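PDB 5Y02: hydroxynitrile lyase from Passiflora edulis, which probably catalyses the reversible cleavage of cyanohydrins such as (R)-mandelonitrile into an aldehyde and hydrogen cyanide, acting as a homodimer. Local coordinates for residues Ala29-Leu34 and Pro39-Trp44; Glu90-Pro93 and Lys97-Val100. One frame throughout, in Å; residues are numbered along the deposited sequence.

Interaction 1: Ala29-Leu34 and Pro39-Trp44; sequences ADYGNL and PEMKEW. With MXN ((2R)-hydroxy(phenyl)ethanenitrile), chain M.
Tyr31 and Trp44 both set CG opposite the backbone N, with chi1 of -166° and -179°, bringing their rings together. The indole comes edge-on to the phenol. Its NE1 sits 3.4 Å above the plane of the Tyr31 ring, over the centre. The centroids of the phenol and the five-membered ring are 4.5 Å apart, with the planes at 57°, so the pair is an edge-to-face stack. The six-membered half of the indole lies against the helix backbone. Gly32 CA is 3.4 Å from its centroid and close to the normal, a CH-pi contact. The ring leaves no room for a CB on Gly32. Met41 also stretches toward the helix and bends at its last torsion. Its CE meets Tyr31 O at 3.6 Å and Leu34 CB at 3.9 Å. Its SD stands obliquely beside the Tyr31 ring, a Met-aromatic contact. An alanine in place of Trp44 would probably leave one face of the Tyr31 ring without its indole support and open a gap beside Gly32. Tyr31 OH is hydrogen-bonded to O10 of the bound mandelonitrile at 2.4 Å, a very short distance whose exact value is doubtful. Leu34 CD1 comes to 4.0 Å from C5 of the ligand's phenyl ring. Tyr65 also meets the Tyr31 ring, while Phe78 touches both Leu34 and Met41. The contact joins helix 21-37 to the turn that leads into strand 44-48, and Trp44 probably helps hold Tyr31 in the ligand pocket of this alpha+beta barrel domain.

Interaction 2: Glu90-Pro93 and Lys97-Val100; sequences EFFP and KIVV. With MXN ((2R)-hydroxy(phenyl)ethanenitrile), chain M.
His9 NE2 is hydrogen-bonded to the bound (R)-mandelonitrile, while Phe91, Phe92 and Val100 line an apolar part of the same pocket; Ile98 touches both Phe91 and Phe92 across the contact and packs behind their rings. The fold is the dimeric alpha+beta barrel of the stress-responsive A/B family. Here the end of helix 82-91 and the residues just after it meet strand 95-104. Ile98 carries the strand side of the contact. Its chain is fully extended, with chi1 -174° and chi2 175°, and this pushes CD1 out toward the two phenylalanines. CD1 lies 3.7 Å from Phe91 CE2, approaching that ring obliquely. The same methyl is 3.8 Å from Phe92 CE1, but there it sits at the ring edge, near the ring plane. One methyl thus touches both aromatic rings. All of these contacts are apolar, and no hydrogen bond links the two segments. Both rings then reach the ligand. Phe92 CZ is 3.5 Å from the phenyl carbon C2 of mandelonitrile, and Phe91 CD2 is 4.0 Å from the same carbon. Phe92 sets CG opposite its carbonyl carbon, with chi1 -66°, which leaves CZ and CE2 beside the ligand's phenyl ring. Phe87 meets the Phe91 ring with the planes at a shallow angle. Arg57 of the second subunit makes a cation-pi contact with Phe92 and also packs on Ile98, so the dimer partner borders this part of the pocket. Backbone hydrogen bonds from Val100 to the second subunit join the strand to the dimer interface. At the nitrile end, the Val100 methyls CG2 and CG1 lie 3.8 Å and 4.0 Å from the ligand nitrogen N9.

Interactions 1 and 2 lie on opposite sides of the chain's centre, their own centres about 16 Å apart, and the ligand touches both. Interaction 1 supplies a hydrogen bond to the hydroxyl of mandelonitrile, whereas interaction 2 gives apolar packing and borders the nitrile. They meet the phenyl ring at carbons para to each other: Leu34 near C5, Phe91 and Phe92 near C2. The two also touch directly. The rings of Tyr31 and Phe91 meet with their planes at about 50°, and Phe87 packs on both. Asp30 OD2 and Glu90 OE2 are only 2.5 Å apart, which is consistent with a proton shared between the two carboxylates.

Interaction 1: Ala29-Leu34 and Pro39-Trp44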
loop_
_atom_site.group_PDB
_atom_site.type_symbol
_atom_site.label_atom_id
_atom_site.label_comp_id
_atom_site.label_asym_id
_atom_site.label_seq_id
_atom_site.Cartn_x
_atom_site.Cartn_y
_atom_site.Cartn_z
ATOM N N ALA A 29 4.375 15.061 9.098
ATOM C CA ALA A 29 4.673 16.322 8.398
ATOM C C ALA A 29 6.093 16.334 7.835
ATOM O O ALA A 29 6.299 16.785 6.709
ATOM C CB ALA A 29 4.444 17.523 9.298
ATOM N N ASP A 30 7.055 15.831 8.611
ATOM C CA ASP A 30 8.453 15.720 8.180
ATOM C C ASP A 30 8.573 14.805 6.963
ATOM O O ASP A 30 9.341 15.070 6.053
ATOM C CB ASP A 30 9.351 15.178 9.320
ATOM C CG ASP A 30 9.521 16.160 10.487
ATOM O OD1 ASP A 30 9.095 17.323 10.394
ATOM O OD2 ASP A 30 10.098 15.756 11.529
ATOM N N TYR A 31 7.806 13.717 6.966
ATOM C CA TYR A 31 7.801 12.774 5.858
ATOM C C TYR A 31 7.312 13.463 4.572
ATOM O O TYR A 31 8.000 13.430 3.564
ATOM C CB TYR A 31 6.891 11.597 6.197
ATOM C CG TYR A 31 6.982 10.360 5.340
ATOM C CD1 TYR A 31 7.768 10.282 4.186
ATOM C CD2 TYR A 31 6.218 9.251 5.681
ATOM C CE1 TYR A 31 7.789 9.130 3.418
ATOM C CE2 TYR A 31 6.244 8.104 4.920
ATOM C CZ TYR A 31 7.020 8.048 3.795
ATOM O OH TYR A 31 7.044 6.884 3.055
ATOM N N GLY A 32 6.156 14.094 4.640
ATOM C CA GLY A 32 5.575 14.806 3.485
ATOM C C GLY A 32 6.492 15.890 2.929
ATOM O O GLY A 32 6.621 16.037 1.716
ATOM N N ASN A 33 7.163 16.602 3.824
ATOM C CA ASN A 33 8.103 17.668 3.455
ATOM C C ASN A 33 9.343 17.198 2.660
ATOM O O ASN A 33 9.988 18.004 1.960
ATOM C CB ASN A 33 8.529 18.423 4.708
ATOM C CG ASN A 33 9.290 19.696 4.389
ATOM O OD1 ASN A 33 8.840 20.508 3.588
ATOM N ND2 ASN A 33 10.462 19.850 4.980
ATOM N N LEU A 34 9.675 15.901 2.728
ATOM C CA LEU A 34 10.736 15.361 1.884
ATOM C C LEU A 34 10.517 15.599 0.400
ATOM O O LEU A 34 11.497 15.717 -0.320
ATOM C CB LEU A 34 10.974 13.861 2.118
ATOM C CG LEU A 34 11.669 13.460 3.414
ATOM C CD1 LEU A 34 11.702 11.932 3.547
ATOM C CD2 LEU A 34 13.076 14.008 3.500
ATOM N N PRO A 39 13.319 16.375 -5.442
ATOM C CA PRO A 39 12.561 16.155 -6.677
ATOM C C PRO A 39 12.122 14.678 -6.865
ATOM O O PRO A 39 11.091 14.440 -7.482
ATOM C CB PRO A 39 13.536 16.596 -7.787
ATOM C CG PRO A 39 14.883 16.649 -7.144
ATOM C CD PRO A 39 14.629 16.996 -5.706
ATOM N N GLU A 40 12.869 13.714 -6.319
ATOM C CA GLU A 40 12.631 12.297 -6.640
ATOM C C GLU A 40 11.279 11.758 -6.135
ATOM O O GLU A 40 10.601 11.024 -6.857
ATOM C CB GLU A 40 13.759 11.408 -6.118
ATOM C CG GLU A 40 15.125 11.642 -6.767
ATOM C CD GLU A 40 16.040 12.558 -5.963
ATOM O OE1 GLU A 40 15.546 13.287 -5.069
ATOM O OE2 GLU A 40 17.264 12.555 -6.232
ATOM N N MET A 41 10.903 12.106 -4.903
ATOM C CA MET A 41 9.653 11.596 -4.320
ATOM C C MET A 41 8.461 12.392 -4.823
ATOM O O MET A 41 8.353 13.583 -4.528
ATOM C CB MET A 41 9.685 11.615 -2.788
ATOM C CG MET A 41 8.446 10.958 -2.184
ATOM S SD MET A 41 8.520 10.578 -0.421
ATOM C CE MET A 41 8.043 12.167 0.236
ATOM N N LYS A 42 7.562 11.745 -5.561
ATOM C CA LYS A 42 6.367 12.403 -6.084
ATOM C C LYS A 42 5.066 11.787 -5.598
ATOM O O LYS A 42 5.030 10.633 -5.140
ATOM C CB LYS A 42 6.332 12.344 -7.611
ATOM C CG LYS A 42 7.554 12.883 -8.317
ATOM C CD LYS A 42 7.800 14.359 -8.073
ATOM C CE LYS A 42 8.644 14.972 -9.195
ATOM N NZ LYS A 42 9.730 14.086 -9.719
ATOM N N GLU A 43 4.007 12.591 -5.719
ATOM C CA GLU A 43 2.639 12.171 -5.471
ATOM C C GLU A 43 2.460 11.542 -4.077
ATOM O O GLU A 43 1.717 10.581 -3.901
ATOM C CB GLU A 43 2.182 11.217 -6.592
ATOM C CG GLU A 43 2.281 11.814 -8.007
ATOM C CD GLU A 43 1.330 12.990 -8.259
ATOM O OE1 GLU A 43 0.364 13.186 -7.484
ATOM O OE2 GLU A 43 1.539 13.726 -9.252
ATOM N N TRP A 44 3.131 12.100 -3.082
ATOM C CA TRP A 44 3.032 11.557 -1.733
ATOM C C TRP A 44 1.630 11.802 -1.182
ATOM O O TRP A 44 1.060 12.904 -1.324
ATOM C CB TRP A 44 4.136 12.134 -0.836
ATOM C CG TRP A 44 4.150 11.629 0.583
ATOM C CD1 TRP A 44 4.753 10.493 1.058
ATOM C CD2 TRP A 44 3.539 12.258 1.713
ATOM N NE1 TRP A 44 4.557 10.390 2.428
ATOM C CE2 TRP A 44 3.821 11.461 2.850
ATOM C CE3 TRP A 44 2.794 13.430 1.881
ATOM C CZ2 TRP A 44 3.395 11.807 4.121
ATOM C CZ3 TRP A 44 2.369 13.769 3.148
ATOM C CH2 TRP A 44 2.658 12.950 4.251
HETATM C C1 MXN M . 11.160 6.477 4.208
HETATM C C2 MXN M . 11.876 6.196 5.368
HETATM C C3 MXN M . 13.079 6.851 5.638
HETATM C C4 MXN M . 13.553 7.803 4.743
HETATM C C5 MXN M . 12.853 8.081 3.577
HETATM C C6 MXN M . 11.657 7.426 3.304
HETATM C C7 MXN M . 9.908 5.717 3.953
HETATM C C8 MXN M . 10.315 4.296 3.859
HETATM N N9 MXN M . 10.648 3.179 3.783
HETATM O O10 MXN M . 9.296 6.134 2.718
#

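Interaction 2: Glu90-Pro93 and Lys97-Val100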
loop_
_atom_site.group_PDB
_atom_site.type_symbol
_atom_site.label_atom_id
_atom_site.label_comp_id
_atom_site.label_asym_id
_atom_site.label_seq_id
_atom_site.Cartn_x
_atom_site.Cartn_y
_atom_site.Cartn_z
ATOM N N GLU A 90 14.426 9.489 12.754
ATOM C CA GLU A 90 13.214 9.651 13.532
ATOM C C GLU A 90 12.122 8.674 13.145
ATOM O O GLU A 90 11.400 8.229 14.009
ATOM C CB GLU A 90 12.738 11.099 13.564
ATOM C CG GLU A 90 12.098 11.657 12.326
ATOM C CD GLU A 90 11.276 12.923 12.603
ATOM O OE1 GLU A 90 11.368 13.540 13.692
ATOM O OE2 GLU A 90 10.507 13.303 11.726
ATOM N N PHE A 91 12.015 8.311 11.864
ATOM C CA PHE A 91 10.893 7.495 11.421
ATOM C C PHE A 91 10.959 6.031 11.873
ATOM O O PHE A 91 10.011 5.545 12.466
ATOM C CB PHE A 91 10.740 7.571 9.912
ATOM C CG PHE A 91 9.525 6.862 9.408
ATOM C CD1 PHE A 91 8.258 7.339 9.719
ATOM C CD2 PHE A 91 9.646 5.710 8.633
ATOM C CE1 PHE A 91 7.120 6.682 9.264
ATOM C CE2 PHE A 91 8.522 5.051 8.172
ATOM C CZ PHE A 91 7.263 5.537 8.483
ATOM N N PHE A 92 12.054 5.335 11.578
ATOM C CA PHE A 92 12.122 3.895 11.860
ATOM C C PHE A 92 12.042 3.572 13.356
ATOM O O PHE A 92 11.309 2.660 13.735
ATOM C CB PHE A 92 13.343 3.237 11.181
ATOM C CG PHE A 92 13.257 3.251 9.668
ATOM C CD1 PHE A 92 12.172 2.678 9.020
ATOM C CD2 PHE A 92 14.258 3.826 8.901
ATOM C CE1 PHE A 92 12.061 2.709 7.641
ATOM C CE2 PHE A 92 14.173 3.840 7.514
ATOM C CZ PHE A 92 13.066 3.281 6.878
ATOM N N PRO A 93 12.740 4.350 14.214
ATOM C CA PRO A 93 12.597 4.101 15.665
ATOM C C PRO A 93 11.206 4.406 16.228
ATOM O O PRO A 93 10.828 3.844 17.277
ATOM C CB PRO A 93 13.684 4.997 16.288
ATOM C CG PRO A 93 14.686 5.163 15.178
ATOM C CD PRO A 93 13.815 5.321 13.950
ATOM N N LYS A 97 5.721 -1.322 14.260
ATOM C CA LYS A 97 6.038 -2.172 13.133
ATOM C C LYS A 97 5.872 -1.465 11.804
ATOM O O LYS A 97 5.327 -0.369 11.734
ATOM C CB LYS A 97 5.241 -3.463 13.184
ATOM C CG LYS A 97 3.750 -3.278 13.274
ATOM C CD LYS A 97 3.112 -4.638 13.472
ATOM C CE LYS A 97 1.626 -4.628 13.181
ATOM N NZ LYS A 97 1.195 -6.039 12.939
ATOM N N ILE A 98 6.379 -2.104 10.757
ATOM C CA ILE A 98 6.412 -1.481 9.437
ATOM C C ILE A 98 6.483 -2.567 8.373
ATOM O O ILE A 98 7.088 -3.619 8.590
ATOM C CB ILE A 98 7.589 -0.490 9.317
ATOM C CG1 ILE A 98 7.525 0.277 7.982
ATOM C CG2 ILE A 98 8.934 -1.199 9.474
ATOM C CD1 ILE A 98 8.571 1.345 7.850
ATOM N N VAL A 99 5.816 -2.334 7.249
ATOM C CA VAL A 99 6.031 -3.126 6.048
ATOM C C VAL A 99 6.078 -2.154 4.865
ATOM O O VAL A 99 5.290 -1.200 4.816
ATOM C CB VAL A 99 4.968 -4.227 5.852
ATOM C CG1 VAL A 99 3.561 -3.656 5.834
ATOM C CG2 VAL A 99 5.226 -5.033 4.593
ATOM N N VAL A 100 7.017 -2.398 3.956
ATOM C CA VAL A 100 7.241 -1.541 2.789
ATOM C C VAL A 100 7.354 -2.409 1.548
ATOM O O VAL A 100 8.124 -3.354 1.529
ATOM C CB VAL A 100 8.531 -0.700 2.943
ATOM C CG1 VAL A 100 8.632 0.321 1.825
ATOM C CG2 VAL A 100 8.555 0.017 4.294
HETATM C C1 MXN M . 11.160 6.477 4.208
HETATM C C2 MXN M . 11.876 6.196 5.368
HETATM C C3 MXN M . 13.079 6.851 5.638
HETATM C C4 MXN M . 13.553 7.803 4.743
HETATM C C5 MXN M . 12.853 8.081 3.577
HETATM C C6 MXN M . 11.657 7.426 3.304
HETATM C C7 MXN M . 9.908 5.717 3.953
HETATM C C8 MXN M . 10.315 4.296 3.859
HETATM N N9 MXN M . 10.648 3.179 3.783
HETATM O O10 MXN M . 9.296 6.134 2.718
#